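Local coordinates for protein metallo-carboxypeptidase (PDB 4A39) that probably acts as a zinc-dependent carboxypeptidase of the M14 family, a bacterial relative of the mammalian cytosolic carboxypeptidases, at residues 46-54 with 71-81. Residues are numbered along the deposited sequence; the frame is centred on the assembly and turned at random.
Sequences SQHFQWFHF and NAGQSAYSHAW
In the N-terminal domain, near the zinc site, Gln50 and Phe49 fasten the loop 71-81, which follows strand 65-69, to the segment leading into strand 53-57. The Gln50 amide pairs with both backbone polar groups of Tyr77: OE1 accepts from Tyr77 N at 3.0 Å, with the donor 35° out of the carbonyl plane, while NE2 donates to Tyr77 O, also at 3.0 Å and with that oxygen close to the amide plane. With CG anti to the backbone N (chi1 -172°) and a bend at chi2, the amide stacks over one face of the Trp81 indole, offset toward its rim, the planes 9° apart and Gln50 CD 3.6 Å from Trp81 CZ2; Ala72 CB packs against the opposite face, also toward the rim. Gln50 NE2 is also hydrogen-bonded to Tyr122 OH, outside the two segments, and Trp81 NE1 donates to both Ala72 O and Ser75 OG. Ser75 OG also sits 2.7 Å from Gln50 OE1.

The backbone adds a nearly straight bond from Ala76 N to Phe49 O, 2.9 Å long. Beside it, the CA of Ser75 makes a CH-pi contact 3.7 Å from the centroid of the Phe49 ring, over its face, whereas Asn71 O meets the ring edge in plane. Further out, a water donates to both Gln47 O and Gln74 O.

Tyr77 O takes Gln50 NE2 and Ala80 N from opposite faces of its plane. These bonds restrain the Tyr77 backbone where its side chain touches Arg231, a residue of the ligand pocket, and lies about 5 Å from the bound (2-guanidinoethylmercapto)succinic acid, so the buried Gln50 amide probably helps to position Tyr77 beside that pocket.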
loop_
_atom_site.group_PDB
_atom_site.type_symbol
_atom_site.label_atom_id
_atom_site.label_comp_id
_atom_site.label_asym_id
_atom_site.label_seq_id
_atom_site.Cartn_x
_atom_site.Cartn_y
_atom_site.Cartn_z
ATOM N N SER A 46 17.880 -7.602 2.530
ATOM C CA SER A 46 17.590 -8.242 1.249
ATOM C C SER A 46 18.095 -7.350 0.113
ATOM O O SER A 46 18.332 -6.152 0.305
ATOM C CB SER A 46 16.091 -8.540 1.089
ATOM O OG SER A 46 15.340 -7.372 0.842
ATOM N N GLN A 47 18.267 -7.943 -1.064
ATOM C CA GLN A 47 18.792 -7.221 -2.222
ATOM C C GLN A 47 17.837 -6.231 -2.876
ATOM O O GLN A 47 18.262 -5.384 -3.663
ATOM C CB GLN A 47 19.259 -8.219 -3.290
ATOM C CG GLN A 47 18.138 -9.095 -3.838
ATOM C CD GLN A 47 18.252 -9.330 -5.330
ATOM O OE1 GLN A 47 19.220 -9.928 -5.808
ATOM N NE2 GLN A 47 17.262 -8.853 -6.078
ATOM N N HIS A 48 16.552 -6.333 -2.552
ATOM C CA HIS A 48 15.543 -5.463 -3.154
ATOM C C HIS A 48 15.693 -3.972 -2.919
ATOM O O HIS A 48 16.169 -3.531 -1.881
ATOM C CB HIS A 48 14.139 -5.820 -2.655
ATOM C CG HIS A 48 13.820 -7.277 -2.692
ATOM N ND1 HIS A 48 14.195 -8.147 -1.690
ATOM C CD2 HIS A 48 13.136 -8.016 -3.598
ATOM C CE1 HIS A 48 13.756 -9.359 -1.978
ATOM N NE2 HIS A 48 13.110 -9.307 -3.128
ATOM N N PHE A 49 15.253 -3.203 -3.908
ATOM C CA PHE A 49 15.210 -1.757 -3.805
ATOM C C PHE A 49 14.473 -1.151 -4.982
ATOM O O PHE A 49 14.437 -1.724 -6.073
ATOM C CB PHE A 49 16.605 -1.117 -3.654
ATOM C CG PHE A 49 17.464 -1.153 -4.894
ATOM C CD1 PHE A 49 17.413 -0.118 -5.827
ATOM C CD2 PHE A 49 18.388 -2.172 -5.085
ATOM C CE1 PHE A 49 18.277 -0.098 -6.922
ATOM C CE2 PHE A 49 19.254 -2.162 -6.174
ATOM C CZ PHE A 49 19.203 -1.122 -7.095
ATOM N N GLN A 50 13.846 -0.011 -4.717
ATOM C CA GLN A 50 13.109 0.756 -5.717
ATOM C C GLN A 50 12.634 2.033 -5.031
ATOM O O GLN A 50 12.754 3.122 -5.586
ATOM C CB GLN A 50 11.906 -0.023 -6.253
ATOM C CG GLN A 50 11.230 0.667 -7.441
ATOM C CD GLN A 50 11.479 -0.036 -8.769
ATOM O OE1 GLN A 50 12.339 -0.911 -8.879
ATOM N NE2 GLN A 50 10.721 0.354 -9.791
ATOM N N TRP A 51 12.099 1.886 -3.821
ATOM C CA TRP A 51 11.624 3.024 -3.040
ATOM C C TRP A 51 12.779 3.943 -2.652
ATOM O O TRP A 51 13.853 3.479 -2.276
ATOM C CB TRP A 51 10.901 2.535 -1.769
ATOM C CG TRP A 51 10.679 3.614 -0.737
ATOM C CD1 TRP A 51 11.527 3.969 0.278
ATOM C CD2 TRP A 51 9.568 4.520 -0.665
ATOM N NE1 TRP A 51 11.014 5.039 0.972
ATOM C CE2 TRP A 51 9.814 5.400 0.413
ATOM C CE3 TRP A 51 8.391 4.677 -1.411
ATOM C CZ2 TRP A 51 8.924 6.424 0.765
ATOM C CZ3 TRP A 51 7.505 5.698 -1.062
ATOM C CH2 TRP A 51 7.779 6.556 0.018
ATOM N N PHE A 52 12.557 5.247 -2.778
ATOM C CA PHE A 52 13.554 6.244 -2.404
ATOM C C PHE A 52 12.806 7.393 -1.746
ATOM O O PHE A 52 11.618 7.588 -1.993
ATOM C CB PHE A 52 14.342 6.734 -3.634
ATOM C CG PHE A 52 13.498 7.415 -4.681
ATOM C CD1 PHE A 52 13.219 8.776 -4.601
ATOM C CD2 PHE A 52 13.003 6.692 -5.762
ATOM C CE1 PHE A 52 12.458 9.410 -5.586
ATOM C CE2 PHE A 52 12.242 7.309 -6.752
ATOM C CZ PHE A 52 11.968 8.675 -6.664
ATOM N N HIS A 53 13.502 8.133 -0.891
ATOM C CA HIS A 53 12.911 9.259 -0.178
ATOM C C HIS A 53 14.055 10.051 0.443
ATOM O O HIS A 53 14.778 9.542 1.295
ATOM C CB HIS A 53 11.963 8.736 0.913
ATOM C CG HIS A 53 11.251 9.810 1.679
ATOM N ND1 HIS A 53 10.486 9.539 2.793
ATOM C CD2 HIS A 53 11.185 11.151 1.495
ATOM C CE1 HIS A 53 9.981 10.664 3.264
ATOM N NE2 HIS A 53 10.388 11.658 2.495
ATOM N N PHE A 54 14.228 11.294 0.008
ATOM C CA PHE A 54 15.297 12.126 0.540
ATOM C C PHE A 54 14.940 13.601 0.562
ATOM O O PHE A 54 13.998 14.039 -0.101
ATOM C CB PHE A 54 16.599 11.935 -0.259
ATOM C CG PHE A 54 16.480 12.266 -1.723
ATOM C CD1 PHE A 54 16.058 11.304 -2.636
ATOM C CD2 PHE A 54 16.801 13.543 -2.192
ATOM C CE1 PHE A 54 15.959 11.605 -3.997
ATOM C CE2 PHE A 54 16.704 13.852 -3.551
ATOM C CZ PHE A 54 16.282 12.879 -4.454
ATOM N N ASN A 71 21.621 3.890 -10.025
ATOM C CA ASN A 71 21.471 2.439 -9.989
ATOM C C ASN A 71 20.041 1.951 -10.208
ATOM O O ASN A 71 19.702 0.819 -9.872
ATOM C CB ASN A 71 22.043 1.881 -8.677
ATOM C CG ASN A 71 21.292 2.361 -7.448
ATOM O OD1 ASN A 71 20.548 3.340 -7.501
ATOM N ND2 ASN A 71 21.500 1.672 -6.323
ATOM N N ALA A 72 19.209 2.803 -10.796
ATOM C CA ALA A 72 17.820 2.439 -11.071
ATOM C C ALA A 72 17.755 1.176 -11.937
ATOM O O ALA A 72 16.838 0.366 -11.808
ATOM C CB ALA A 72 17.107 3.601 -11.769
ATOM N N GLY A 73 18.737 1.005 -12.815
ATOM C CA GLY A 73 18.752 -0.165 -13.677
ATOM C C GLY A 73 18.882 -1.490 -12.941
ATOM O O GLY A 73 18.554 -2.540 -13.495
ATOM N N GLN A 74 19.363 -1.450 -11.700
ATOM C CA GLN A 74 19.533 -2.668 -10.905
ATOM C C GLN A 74 18.418 -2.863 -9.887
ATOM O O GLN A 74 18.481 -3.782 -9.070
ATOM C CB GLN A 74 20.860 -2.640 -10.140
ATOM C CG GLN A 74 22.113 -2.585 -10.993
ATOM C CD GLN A 74 23.371 -2.570 -10.142
ATOM O OE1 GLN A 74 23.601 -1.641 -9.365
ATOM N NE2 GLN A 74 24.187 -3.607 -10.279
ATOM N N SER A 75 17.405 -2.002 -9.920
ATOM C CA SER A 75 16.306 -2.107 -8.967
ATOM C C SER A 75 15.460 -3.360 -9.175
ATOM O O SER A 75 15.567 -4.038 -10.197
ATOM C CB SER A 75 15.415 -0.863 -9.042
ATOM O OG SER A 75 14.694 -0.819 -10.261
ATOM N N ALA A 76 14.606 -3.652 -8.200
ATOM C CA ALA A 76 13.756 -4.838 -8.251
ATOM C C ALA A 76 12.832 -4.887 -9.460
ATOM O O ALA A 76 12.582 -5.960 -10.014
ATOM C CB ALA A 76 12.932 -4.941 -6.969
ATOM N N TYR A 77 12.323 -3.727 -9.864
ATOM C CA TYR A 77 11.410 -3.642 -10.998
ATOM C C TYR A 77 11.861 -2.505 -11.908
ATOM O O TYR A 77 11.141 -1.526 -12.118
ATOM C CB TYR A 77 9.990 -3.405 -10.476
ATOM C CG TYR A 77 9.604 -4.405 -9.408
ATOM C CD1 TYR A 77 9.443 -5.755 -9.718
ATOM C CD2 TYR A 77 9.458 -4.015 -8.077
ATOM C CE1 TYR A 77 9.152 -6.698 -8.726
ATOM C CE2 TYR A 77 9.168 -4.948 -7.079
ATOM C CZ TYR A 77 9.018 -6.287 -7.413
ATOM O OH TYR A 77 8.746 -7.220 -6.433
ATOM N N SER A 78 13.064 -2.661 -12.454
ATOM C CA SER A 78 13.662 -1.656 -13.319
ATOM C C SER A 78 12.887 -1.339 -14.590
ATOM O O SER A 78 13.022 -0.243 -15.135
ATOM C CB SER A 78 15.098 -2.057 -13.678
ATOM O OG SER A 78 15.145 -3.291 -14.372
ATOM N N HIS A 79 12.079 -2.277 -15.072
ATOM C CA HIS A 79 11.312 -2.005 -16.282
ATOM C C HIS A 79 10.160 -1.051 -15.978
ATOM O O HIS A 79 9.579 -0.460 -16.886
ATOM C CB HIS A 79 10.773 -3.302 -16.895
ATOM C CG HIS A 79 10.013 -3.096 -18.171
ATOM N ND1 HIS A 79 8.741 -2.566 -18.203
ATOM C CD2 HIS A 79 10.363 -3.311 -19.461
ATOM C CE1 HIS A 79 8.339 -2.461 -19.457
ATOM N NE2 HIS A 79 9.305 -2.907 -20.241
ATOM N N ALA A 80 9.851 -0.878 -14.697
ATOM C CA ALA A 80 8.753 0.001 -14.301
ATOM C C ALA A 80 9.119 1.481 -14.261
ATOM O O ALA A 80 8.255 2.323 -14.010
ATOM C CB ALA A 80 8.207 -0.427 -12.943
ATOM N N TRP A 81 10.386 1.810 -14.505
ATOM C CA TRP A 81 10.803 3.213 -14.469
ATOM C C TRP A 81 10.304 3.994 -15.675
ATOM O O TRP A 81 10.113 5.208 -15.600
ATOM C CB TRP A 81 12.328 3.332 -14.387
ATOM C CG TRP A 81 12.926 2.835 -13.099
ATOM C CD1 TRP A 81 13.835 1.825 -12.955
ATOM C CD2 TRP A 81 12.679 3.343 -11.777
ATOM N NE1 TRP A 81 14.171 1.670 -11.630
ATOM C CE2 TRP A 81 13.478 2.587 -10.885
ATOM C CE3 TRP A 81 11.863 4.359 -11.260
ATOM C CZ2 TRP A 81 13.485 2.817 -9.502
ATOM C CZ3 TRP A 81 11.869 4.587 -9.882
ATOM C CH2 TRP A 81 12.677 3.816 -9.021
HETATM O O HOH W 1 17.078 -4.779 -6.372
#